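Local structure of F5/8 type C domain protein (Clostridium perfringens, 7JRM) at residues A407-V412 with I420-A425. The protein is part of the O-glycopeptidase ZmpB and probably binds mucin carbohydrate through its calcium-containing NPCBM-type module. Sequence-based numbering, arbitrary orientation.
Sequences AKTIRV and ILEQDA
Arg-411 and Glu-422 run alongside each other with their ends directed alike, joined by a salt bridge in which two nitrogens converge on a single oxygen: Arg-411 NE and NH2 each stand 2.9 Å from Glu-422 OE1. NE comes from the anti side of the carboxylate and NH2 from the syn side, both from one face of its plane. The grip is not coplanar, since guanidinium and carboxylate planes are turned 58° apart. Because NE and NH2 share OE1, each N-H...O angle is only 135°. Glu-422 has CG anti to its backbone N (chi1 179°) and runs extended beyond it, while the arginine chain bends at chi3, and the NE side of its guanidinium meets the carboxylate. Thr-409 CG2 packs 3.5 Å from Glu-422 CD and also lies over one guanidinium face, offset toward its rim.

The segments are the two arms of an antiparallel beta hairpin; within this chain, strand 419-424 forms one edge of a mixed sheet, and strand 440-449 flanks the other side of 407-413. On that other side, Lys-408 and Thr-409 together sit opposite the single residue Leu-446 of strand 440-449, a classic beta bulge.

Ile-410 and Gln-423 make a hydrogen-bonded pair, with Ile-410 N to Gln-423 O at 3.2 Å and Gln-423 N to Ile-410 O at 3.0 Å. On the sheet face away from the salt bridge, Val-412 splits its methyls: CG1 meets Ile-420 CD1 at 3.6 Å, whereas CG2 reaches Leu-421 CG at 3.7 Å. Ala-425 CB touches both Ala-407 CB and Ile-410 CG1, and Ala-425 N donates to Lys-408 O (3.1 Å).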
ATOM      1  N   ALA A 407      30.477 -30.795  -6.768  1.00 35.36           N
ATOM      2  CA  ALA A 407      31.621 -31.669  -6.984  1.00 36.98           C
ATOM      3  C   ALA A 407      31.934 -31.773  -8.472  1.00 40.25           C
ATOM      4  O   ALA A 407      31.030 -31.856  -9.310  1.00 40.37           O
ATOM      5  CB  ALA A 407      31.352 -33.054  -6.398  1.00 38.91           C
ATOM      6  N   LYS A 408      33.226 -31.771  -8.801  1.00 41.32           N
ATOM      7  CA  LYS A 408      33.677 -31.695 -10.186  1.00 41.15           C
ATOM      8  C   LYS A 408      34.400 -32.968 -10.615  1.00 43.61           C
ATOM      9  O   LYS A 408      33.894 -33.705 -11.464  1.00 45.85           O
ATOM     10  CB  LYS A 408      34.571 -30.468 -10.381  1.00 38.67           C
ATOM     11  CG  LYS A 408      33.872 -29.144 -10.122  1.00 40.39           C
ATOM     12  CD  LYS A 408      32.582 -29.037 -10.918  1.00 41.58           C
ATOM     13  CE  LYS A 408      31.833 -27.759 -10.583  1.00 39.77           C
ATOM     14  NZ  LYS A 408      30.385 -27.861 -10.913  1.00 35.29           N
ATOM     15  N   THR A 409      35.575 -33.247 -10.057  1.00 45.05           N
ATOM     16  CA  THR A 409      36.438 -34.317 -10.538  1.00 43.24           C
ATOM     17  C   THR A 409      36.650 -35.357  -9.449  1.00 48.81           C
ATOM     18  O   THR A 409      37.025 -35.017  -8.322  1.00 45.02           O
ATOM     19  CB  THR A 409      37.788 -33.759 -11.002  1.00 48.82           C
ATOM     20  OG1 THR A 409      37.590 -32.901 -12.132  1.00 49.55           O
ATOM     21  CG2 THR A 409      38.731 -34.888 -11.389  1.00 51.41           C
ATOM     22  N   ILE A 410      36.412 -36.621  -9.792  1.00 49.15           N
ATOM     23  CA  ILE A 410      36.695 -37.758  -8.925  1.00 45.49           C
ATOM     24  C   ILE A 410      37.914 -38.467  -9.497  1.00 44.19           C
ATOM     25  O   ILE A 410      37.839 -39.076 -10.571  1.00 50.22           O
ATOM     26  CB  ILE A 410      35.502 -38.717  -8.825  1.00 45.37           C
ATOM     27  CG1 ILE A 410      34.272 -37.993  -8.281  1.00 44.52           C
ATOM     28  CG2 ILE A 410      35.853 -39.913  -7.951  1.00 44.58           C
ATOM     29  CD1 ILE A 410      34.371 -37.641  -6.822  1.00 39.14           C
ATOM     30  N   ARG A 411      39.039 -38.391  -8.791  1.00 42.66           N
ATOM     31  CA  ARG A 411      40.260 -39.061  -9.214  1.00 46.89           C
ATOM     32  C   ARG A 411      40.800 -39.904  -8.067  1.00 46.25           C
ATOM     33  O   ARG A 411      40.707 -39.515  -6.898  1.00 42.09           O
ATOM     34  CB  ARG A 411      41.315 -38.048  -9.702  1.00 48.78           C
ATOM     35  CG  ARG A 411      42.219 -37.468  -8.625  1.00 46.94           C
ATOM     36  CD  ARG A 411      43.503 -36.920  -9.228  1.00 49.59           C
ATOM     37  NE  ARG A 411      43.260 -36.215 -10.485  1.00 49.75           N
ATOM     38  CZ  ARG A 411      43.179 -34.893 -10.599  1.00 58.84           C
ATOM     39  NH1 ARG A 411      43.324 -34.122  -9.531  1.00 55.09           N
ATOM     40  NH2 ARG A 411      42.953 -34.342 -11.784  1.00 58.95           N
ATOM     41  N   VAL A 412      41.338 -41.072  -8.408  1.00 43.62           N
ATOM     42  CA  VAL A 412      41.889 -42.008  -7.436  1.00 40.20           C
ATOM     43  C   VAL A 412      43.397 -42.059  -7.631  1.00 40.20           C
ATOM     44  O   VAL A 412      43.881 -42.153  -8.766  1.00 42.76           O
ATOM     45  CB  VAL A 412      41.264 -43.407  -7.579  1.00 43.71           C
ATOM     46  CG1 VAL A 412      41.663 -44.286  -6.405  1.00 38.83           C
ATOM     47  CG2 VAL A 412      39.750 -43.302  -7.687  1.00 37.58           C
ATOM     48  N   ILE A 420      45.173 -43.380 -11.077  1.00 42.83           N
ATOM     49  CA  ILE A 420      44.779 -44.671 -11.627  1.00 44.03           C
ATOM     50  C   ILE A 420      43.450 -44.598 -12.365  1.00 42.95           C
ATOM     51  O   ILE A 420      43.168 -45.467 -13.200  1.00 47.48           O
ATOM     52  CB  ILE A 420      44.730 -45.740 -10.522  1.00 41.34           C
ATOM     53  CG1 ILE A 420      43.376 -45.723  -9.811  1.00 44.59           C
ATOM     54  CG2 ILE A 420      45.868 -45.529  -9.533  1.00 42.99           C
ATOM     55  CD1 ILE A 420      43.319 -46.613  -8.596  1.00 43.40           C
ATOM     56  N   LEU A 421      42.631 -43.586 -12.090  1.00 41.35           N
ATOM     57  CA  LEU A 421      41.387 -43.375 -12.818  1.00 48.32           C
ATOM     58  C   LEU A 421      40.868 -41.981 -12.496  1.00 52.02           C
ATOM     59  O   LEU A 421      41.257 -41.370 -11.497  1.00 48.47           O
ATOM     60  CB  LEU A 421      40.340 -44.455 -12.491  1.00 46.41           C
ATOM     61  CG  LEU A 421      39.433 -44.393 -11.256  1.00 47.99           C
ATOM     62  CD1 LEU A 421      38.205 -43.516 -11.481  1.00 48.80           C
ATOM     63  CD2 LEU A 421      39.006 -45.800 -10.869  1.00 38.78           C
ATOM     64  N   GLU A 422      39.989 -41.486 -13.365  1.00 52.10           N
ATOM     65  CA  GLU A 422      39.385 -40.172 -13.203  1.00 49.48           C
ATOM     66  C   GLU A 422      38.077 -40.150 -13.980  1.00 47.84           C
ATOM     67  O   GLU A 422      38.002 -40.694 -15.085  1.00 53.74           O
ATOM     68  CB  GLU A 422      40.325 -39.062 -13.689  1.00 51.47           C
ATOM     69  CG  GLU A 422      39.752 -37.660 -13.572  1.00 51.91           C
ATOM     70  CD  GLU A 422      40.813 -36.586 -13.702  1.00 57.18           C
ATOM     71  OE1 GLU A 422      41.848 -36.684 -13.009  1.00 57.57           O
ATOM     72  OE2 GLU A 422      40.610 -35.644 -14.496  1.00 59.99           O
ATOM     73  N   GLN A 423      37.053 -39.530 -13.398  1.00 50.42           N
ATOM     74  CA  GLN A 423      35.732 -39.499 -14.009  1.00 51.35           C
ATOM     75  C   GLN A 423      34.993 -38.250 -13.544  1.00 50.65           C
ATOM     76  O   GLN A 423      35.524 -37.429 -12.791  1.00 49.86           O
ATOM     77  CB  GLN A 423      34.941 -40.766 -13.671  1.00 47.02           C
ATOM     78  CG  GLN A 423      34.557 -40.877 -12.204  1.00 49.98           C
ATOM     79  CD  GLN A 423      34.420 -42.315 -11.747  1.00 53.15           C
ATOM     80  OE1 GLN A 423      35.080 -43.212 -12.271  1.00 54.59           O
ATOM     81  NE2 GLN A 423      33.558 -42.543 -10.763  1.00 55.51           N
ATOM     82  N   ASP A 424      33.752 -38.115 -14.005  1.00 46.56           N
ATOM     83  CA  ASP A 424      32.904 -37.005 -13.603  1.00 47.57           C
ATOM     84  C   ASP A 424      32.269 -37.287 -12.247  1.00 46.64           C
ATOM     85  O   ASP A 424      31.956 -38.432 -11.907  1.00 43.12           O
ATOM     86  CB  ASP A 424      31.816 -36.753 -14.648  1.00 46.68           C
ATOM     87  CG  ASP A 424      32.292 -35.869 -15.784  1.00 49.31           C
ATOM     88  OD1 ASP A 424      33.516 -35.653 -15.899  1.00 47.01           O
ATOM     89  OD2 ASP A 424      31.441 -35.391 -16.563  1.00 47.24           O
ATOM     90  N   ALA A 425      32.077 -36.224 -11.470  1.00 46.31           N
ATOM     91  CA  ALA A 425      31.574 -36.343 -10.109  1.00 42.57           C
ATOM     92  C   ALA A 425      30.052 -36.340 -10.098  1.00 45.07           C
ATOM     93  O   ALA A 425      29.419 -35.453 -10.681  1.00 50.08           O
ATOM     94  CB  ALA A 425      32.107 -35.207  -9.236  1.00 44.08           C
TER